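Putative oxidoreductase with NAD(P)-binding Rossmann-fold domain (Clostridium difficile, PDB 3UUW) probably acts as an NAD(P)-dependent dehydrogenase of the Gfo/Idh/MocA family, with an N-terminal Rossmann-fold nucleotide-binding domain. Local coordinates at residues V143-C148 against K208-N213; F124-C129 against I172-W177. One frame throughout, in Å; residues are numbered along the deposited sequence.

Contact 1 of 2, residues V143-C148 against K208-N213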
loop_
_atom_site.group_PDB
_atom_site.type_symbol
_atom_site.label_atom_id
_atom_site.label_comp_id
_atom_site.label_asym_id
_atom_site.label_seq_id
_atom_site.Cartn_x
_atom_site.Cartn_y
_atom_site.Cartn_z
ATOM N N VAL A 143 -19.645 14.609 4.472
ATOM C CA VAL A 143 -20.764 13.789 4.868
ATOM C C VAL A 143 -20.484 12.918 6.120
ATOM O O VAL A 143 -21.429 12.477 6.783
ATOM C CB VAL A 143 -21.275 12.906 3.694
ATOM C CG1 VAL A 143 -21.788 13.793 2.502
ATOM C CG2 VAL A 143 -20.170 11.906 3.253
ATOM N N SER A 144 -19.216 12.685 6.466
ATOM C CA SER A 144 -18.872 11.854 7.629
ATOM C C SER A 144 -17.393 11.965 7.916
ATOM O O SER A 144 -16.590 12.150 6.995
ATOM C CB SER A 144 -19.212 10.394 7.327
ATOM O OG SER A 144 -19.117 9.557 8.450
ATOM N N ILE A 145 -17.020 11.818 9.191
ATOM C CA ILE A 145 -15.617 11.775 9.571
ATOM C C ILE A 145 -15.447 10.609 10.526
ATOM O O ILE A 145 -16.285 10.382 11.394
ATOM C CB ILE A 145 -15.161 13.082 10.239
ATOM C CG1 ILE A 145 -15.318 14.257 9.283
ATOM C CG2 ILE A 145 -13.694 12.987 10.690
ATOM C CD1 ILE A 145 -14.952 15.597 9.904
ATOM N N ASN A 146 -14.377 9.869 10.339
ATOM C CA ASN A 146 -14.030 8.779 11.262
ATOM C C ASN A 146 -12.649 9.046 11.846
ATOM O O ASN A 146 -11.717 9.348 11.104
ATOM C CB ASN A 146 -14.031 7.424 10.536
ATOM C CG ASN A 146 -15.349 7.112 9.892
ATOM O OD1 ASN A 146 -16.396 7.124 10.537
ATOM N ND2 ASN A 146 -15.313 6.827 8.590
ATOM N N ILE A 147 -12.501 8.896 13.157
ATOM C CA ILE A 147 -11.220 9.100 13.800
ATOM C C ILE A 147 -10.971 7.955 14.735
ATOM O O ILE A 147 -11.802 7.664 15.572
ATOM C CB ILE A 147 -11.152 10.411 14.622
ATOM C CG1 ILE A 147 -11.544 11.629 13.764
ATOM C CG2 ILE A 147 -9.748 10.564 15.216
ATOM C CD1 ILE A 147 -11.609 12.963 14.573
ATOM N N CYS A 148 -9.819 7.308 14.606
ATOM C CA CYS A 148 -9.478 6.251 15.540
ATOM C C CYS A 148 -8.057 6.375 16.038
ATOM O O CYS A 148 -7.204 6.962 15.369
ATOM C CB CYS A 148 -9.670 4.882 14.925
ATOM S SG CYS A 148 -8.537 4.542 13.618
ATOM N N LYS A 208 -25.225 19.165 12.624
ATOM C CA LYS A 208 -26.282 19.438 11.646
ATOM C C LYS A 208 -25.985 18.848 10.278
ATOM O O LYS A 208 -26.877 18.327 9.611
ATOM C CB LYS A 208 -26.473 20.950 11.438
ATOM C CG LYS A 208 -27.399 21.636 12.420
ATOM C CD LYS A 208 -27.602 23.102 12.023
ATOM C CE LYS A 208 -28.735 23.766 12.796
ATOM N NZ LYS A 208 -28.965 25.170 12.319
ATOM N N ASN A 209 -24.720 18.937 9.874
ATOM C CA ASN A 209 -24.300 18.589 8.511
ATOM C C ASN A 209 -23.685 17.202 8.357
ATOM O O ASN A 209 -23.718 16.616 7.266
ATOM C CB ASN A 209 -23.303 19.647 8.022
ATOM C CG ASN A 209 -23.889 21.053 8.032
ATOM O OD1 ASN A 209 -25.000 21.280 7.546
ATOM N ND2 ASN A 209 -23.138 22.005 8.581
ATOM N N PHE A 210 -23.093 16.689 9.425
ATOM C CA PHE A 210 -22.475 15.369 9.391
ATOM C C PHE A 210 -22.157 14.901 10.807
ATOM O O PHE A 210 -22.229 15.683 11.766
ATOM C CB PHE A 210 -21.199 15.369 8.528
ATOM C CG PHE A 210 -20.147 16.369 8.966
ATOM C CD1 PHE A 210 -19.180 16.013 9.899
ATOM C CD2 PHE A 210 -20.110 17.643 8.422
ATOM C CE1 PHE A 210 -18.188 16.924 10.295
ATOM C CE2 PHE A 210 -19.120 18.562 8.818
ATOM C CZ PHE A 210 -18.171 18.193 9.751
ATOM N N SER A 211 -21.785 13.634 10.928
ATOM C CA SER A 211 -21.413 13.059 12.206
ATOM C C SER A 211 -19.949 12.648 12.207
ATOM O O SER A 211 -19.352 12.419 11.151
ATOM C CB SER A 211 -22.244 11.810 12.498
ATOM O OG SER A 211 -23.622 12.148 12.593
ATOM N N ILE A 212 -19.381 12.570 13.407
ATOM C CA ILE A 212 -18.026 12.098 13.578
ATOM C C ILE A 212 -18.091 10.819 14.384
ATOM O O ILE A 212 -18.792 10.749 15.397
ATOM C CB ILE A 212 -17.119 13.086 14.333
ATOM C CG1 ILE A 212 -17.073 14.447 13.636
ATOM C CG2 ILE A 212 -15.711 12.501 14.449
ATOM C CD1 ILE A 212 -18.190 15.400 14.053
ATOM N N ASN A 213 -17.393 9.802 13.908
ATOM C CA ASN A 213 -17.299 8.540 14.610
ATOM C C ASN A 213 -15.914 8.396 15.161
ATOM O O ASN A 213 -14.954 8.299 14.401
ATOM C CB ASN A 213 -17.623 7.404 13.655
ATOM C CG ASN A 213 -18.979 7.581 13.015
ATOM O OD1 ASN A 213 -20.000 7.454 13.689
ATOM N ND2 ASN A 213 -19.003 7.929 11.730
HETATM O O HOH W 1 -22.213 11.538 8.973
HETATM O O HOH W 2 -21.524 8.652 9.944
#
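Ile-145 meets Ser-211, Ile-212 and Asn-213 where strands 142-150 and 211-217 run parallel in the mixed sheet of the C-terminal domain, as in Gfo/Idh/MocA oxidoreductases. Its backbone N donates to Ser-211 O at 3.1 Å. Its O accepts from Asn-213 N, and Ile-147 N closes the next step on Asn-213 O. Before Ile-145 the strands part, and a water accepts from Ser-211 N and lies unusually close to Val-143 O. On its other side strand 142-150 pairs antiparallel with 224-231, where a classic beta bulge sets Val-143 and Ser-144 together opposite Leu-230.

The side chain of Ile-145 can be followed outward. CB lies 4.1 Å from Ile-212 CG1. CG1, set anti to the carbonyl carbon (chi1 -61°), reaches Phe-210 CE1 at 4.0 Å. CD1 comes closer to the same CE1, at 3.5 Å, and meets the ring obliquely. Ile-145, Ile-147 and Ile-212 also pack against helix 160-179.

Asn-146 and Asn-213 are on the other face, side by side with nearly coplanar amides. Asn-146 ND2 is taken by Glu-228, and Asn-213 OD1 by Lys-204 and a bound pentaethylene glycol. Ser-211 OG bonds Asp-189 of the second subunit, so this face takes part in the assembly. Asn-213 ND2 donates to Asn-146 OD1 at 3.0 Å, with an N-H...O angle of 148°.

Contact 2 of 2, residues F124-C129 against I172-W177. With GOL (glycerol), chain I.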
loop_
_atom_site.group_PDB
_atom_site.type_symbol
_atom_site.label_atom_id
_atom_site.label_comp_id
_atom_site.label_asym_id
_atom_site.label_seq_id
_atom_site.Cartn_x
_atom_site.Cartn_y
_atom_site.Cartn_z
ATOM N N PHE A 124 -2.726 20.772 22.376
ATOM C CA PHE A 124 -3.438 19.888 21.450
ATOM C C PHE A 124 -2.695 19.931 20.129
ATOM O O PHE A 124 -3.105 20.597 19.175
ATOM C CB PHE A 124 -4.924 20.273 21.326
ATOM C CG PHE A 124 -5.727 19.962 22.557
ATOM C CD1 PHE A 124 -5.925 18.641 22.954
ATOM C CD2 PHE A 124 -6.310 20.968 23.301
ATOM C CE1 PHE A 124 -6.634 18.360 24.072
ATOM C CE2 PHE A 124 -7.030 20.671 24.422
ATOM C CZ PHE A 124 -7.198 19.367 24.800
ATOM N N ASN A 125 -1.575 19.204 20.078
ATOM C CA ASN A 125 -0.699 19.241 18.910
ATOM C C ASN A 125 -1.362 18.871 17.586
ATOM O O ASN A 125 -0.966 19.371 16.528
ATOM C CB ASN A 125 0.556 18.386 19.132
ATOM C CG ASN A 125 0.217 16.966 19.448
ATOM O OD1 ASN A 125 -0.306 16.684 20.531
ATOM N ND2 ASN A 125 0.453 16.058 18.492
ATOM N N ARG A 126 -2.379 18.011 17.634
ATOM C CA ARG A 126 -3.030 17.560 16.412
ATOM C C ARG A 126 -3.670 18.710 15.623
ATOM O O ARG A 126 -3.754 18.639 14.406
ATOM C CB ARG A 126 -4.001 16.420 16.726
ATOM C CG ARG A 126 -3.300 15.158 17.070
ATOM C CD ARG A 126 -4.188 14.197 17.801
ATOM N NE ARG A 126 -3.479 12.951 18.016
ATOM C CZ ARG A 126 -2.489 12.792 18.880
ATOM N NH1 ARG A 126 -2.104 13.784 19.677
ATOM N NH2 ARG A 126 -1.882 11.607 18.964
ATOM N N ARG A 127 -4.075 19.788 16.307
ATOM C CA ARG A 127 -4.607 20.971 15.620
ATOM C C ARG A 127 -3.557 21.669 14.742
ATOM O O ARG A 127 -3.893 22.523 13.902
ATOM C CB ARG A 127 -5.189 21.956 16.615
ATOM C CG ARG A 127 -6.292 21.423 17.483
ATOM C CD ARG A 127 -7.033 22.595 18.089
ATOM N NE ARG A 127 -7.925 22.241 19.181
ATOM C CZ ARG A 127 -8.787 23.089 19.742
ATOM N NH1 ARG A 127 -8.950 24.314 19.255
ATOM N NH2 ARG A 127 -9.535 22.696 20.764
ATOM N N PHE A 128 -2.284 21.316 14.949
ATOM C CA PHE A 128 -1.167 21.869 14.198
ATOM C C PHE A 128 -0.440 20.823 13.352
ATOM O O PHE A 128 0.591 21.115 12.730
ATOM C CB PHE A 128 -0.176 22.556 15.153
ATOM C CG PHE A 128 -0.697 23.825 15.737
ATOM C CD1 PHE A 128 -1.592 23.796 16.787
ATOM C CD2 PHE A 128 -0.334 25.049 15.213
ATOM C CE1 PHE A 128 -2.091 24.952 17.315
ATOM C CE2 PHE A 128 -0.836 26.213 15.745
ATOM C CZ PHE A 128 -1.715 26.158 16.795
ATOM N N CYS A 129 -0.965 19.596 13.349
ATOM C CA CYS A 129 -0.417 18.529 12.526
ATOM C C CYS A 129 -0.561 18.981 11.062
ATOM O O CYS A 129 -1.654 19.215 10.590
ATOM C CB CYS A 129 -1.153 17.222 12.819
ATOM S SG CYS A 129 -0.828 15.901 11.635
ATOM N N ILE A 172 -11.243 13.133 20.747
ATOM C CA ILE A 172 -12.389 14.044 20.933
ATOM C C ILE A 172 -12.008 15.461 20.531
ATOM O O ILE A 172 -12.751 16.114 19.814
ATOM C CB ILE A 172 -12.907 13.997 22.368
ATOM C CG1 ILE A 172 -13.439 12.598 22.688
ATOM C CG2 ILE A 172 -14.016 15.064 22.629
ATOM C CD1 ILE A 172 -14.491 12.057 21.688
ATOM N N ASP A 173 -10.851 15.948 20.969
ATOM C CA ASP A 173 -10.483 17.308 20.585
ATOM C C ASP A 173 -10.339 17.462 19.068
ATOM O O ASP A 173 -10.772 18.458 18.490
ATOM C CB ASP A 173 -9.182 17.766 21.235
ATOM C CG ASP A 173 -8.922 19.242 20.981
ATOM O OD1 ASP A 173 -9.604 20.076 21.627
ATOM O OD2 ASP A 173 -8.077 19.557 20.115
ATOM N N THR A 174 -9.711 16.487 18.426
ATOM C CA THR A 174 -9.542 16.551 16.968
ATOM C C THR A 174 -10.918 16.548 16.281
ATOM O O THR A 174 -11.158 17.297 15.327
ATOM C CB THR A 174 -8.650 15.429 16.474
ATOM O OG1 THR A 174 -7.390 15.489 17.150
ATOM C CG2 THR A 174 -8.453 15.522 14.960
ATOM N N ALA A 175 -11.828 15.720 16.794
ATOM C CA ALA A 175 -13.193 15.656 16.294
ATOM C C ALA A 175 -13.887 17.022 16.361
ATOM O O ALA A 175 -14.493 17.454 15.385
ATOM C CB ALA A 175 -13.999 14.608 17.066
ATOM N N LEU A 176 -13.805 17.681 17.513
ATOM C CA LEU A 176 -14.499 18.929 17.718
ATOM C C LEU A 176 -13.875 20.029 16.847
ATOM O O LEU A 176 -14.588 20.895 16.331
ATOM C CB LEU A 176 -14.517 19.308 19.205
ATOM C CG LEU A 176 -15.281 18.353 20.151
ATOM C CD1 LEU A 176 -15.199 18.874 21.558
ATOM C CD2 LEU A 176 -16.722 18.180 19.726
ATOM N N TRP A 177 -12.551 19.974 16.666
ATOM C CA TRP A 177 -11.834 20.939 15.828
ATOM C C TRP A 177 -12.224 20.777 14.368
ATOM O O TRP A 177 -12.392 21.766 13.652
ATOM C CB TRP A 177 -10.327 20.769 16.051
ATOM C CG TRP A 177 -9.425 21.476 15.117
ATOM C CD1 TRP A 177 -9.173 22.819 15.049
ATOM C CD2 TRP A 177 -8.554 20.857 14.185
ATOM N NE1 TRP A 177 -8.218 23.070 14.100
ATOM C CE2 TRP A 177 -7.816 21.880 13.558
ATOM C CE3 TRP A 177 -8.322 19.534 13.825
ATOM C CZ2 TRP A 177 -6.874 21.618 12.572
ATOM C CZ3 TRP A 177 -7.391 19.274 12.838
ATOM C CH2 TRP A 177 -6.679 20.323 12.228
HETATM C C1 GOL I . -6.189 26.824 13.453
HETATM O O1 GOL I . -7.376 26.084 13.676
HETATM C C2 GOL I . -5.042 25.841 13.317
HETATM O O2 GOL I . -5.295 24.778 14.187
HETATM C C3 GOL I . -3.685 26.447 13.657
HETATM O O3 GOL I . -2.958 26.741 12.492
#
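Arg-127 and Asp-173 form a side-on, two-pronged salt bridge between the short 3-10 turn 125-128 and helix 160-179. The turn follows the last strand of the Rossmann sheet, so the contact ties the loop leaving that sheet to a helix of the C-terminal domain.

The tight part is around the carboxylate. Arg-127 NE donates to Asp-173 OD2 at 2.8 Å, and Arg-127 NH2 donates to Asp-173 OD1 at the same length. Both oxygens use syn lone pairs, and the guanidinium and carboxylate planes are nearly coplanar (19°). With CG turned away from the backbone N (chi1 -172°), Asp-173 reaches off the helix and lays its carboxylate over one face of Phe-124, with OD2 3.4 Å from Phe-124 CG. Arg-127 NH1 has a second acid, Glu-292, which should help to hold the guanidinium in place.

The indole of Trp-177 lays one face along the aliphatic part of Arg-127. Arg-127 CA sits over the six-membered ring, 3.9 Å from its centroid, and CD is over CD1 of the indole. Here the packing gives way to a bound glycerol, probably from the crystallisation liquor. Lys-133 also holds it. Glycerol O2 donates to Arg-127 O at 2.7 Å, while Trp-177 NE1 donates to glycerol O1 at 3.2 Å.

In the fold
From the N terminus the chain first builds the parallel Rossmann sheet, ending with strand 120-122. The loop 124-129, with its 3-10 turn, follows at once. Helix 130-138 then leads into strand 142-150, the first strand of the mixed sheet, and helix 160-179 comes next. Residues 172-177 of that helix return to this loop and close contact 2. Two more strands pass before 208-213 reaches back to 143-148 and closes contact 1. The two closures cross, because their segments alternate along the chain. Contact 1 is internal to the mixed sheet, and contact 2 ties the helix to the Rossmann side. They touch where Ile-147 CD1 meets Ala-175 N at 3.5 Å.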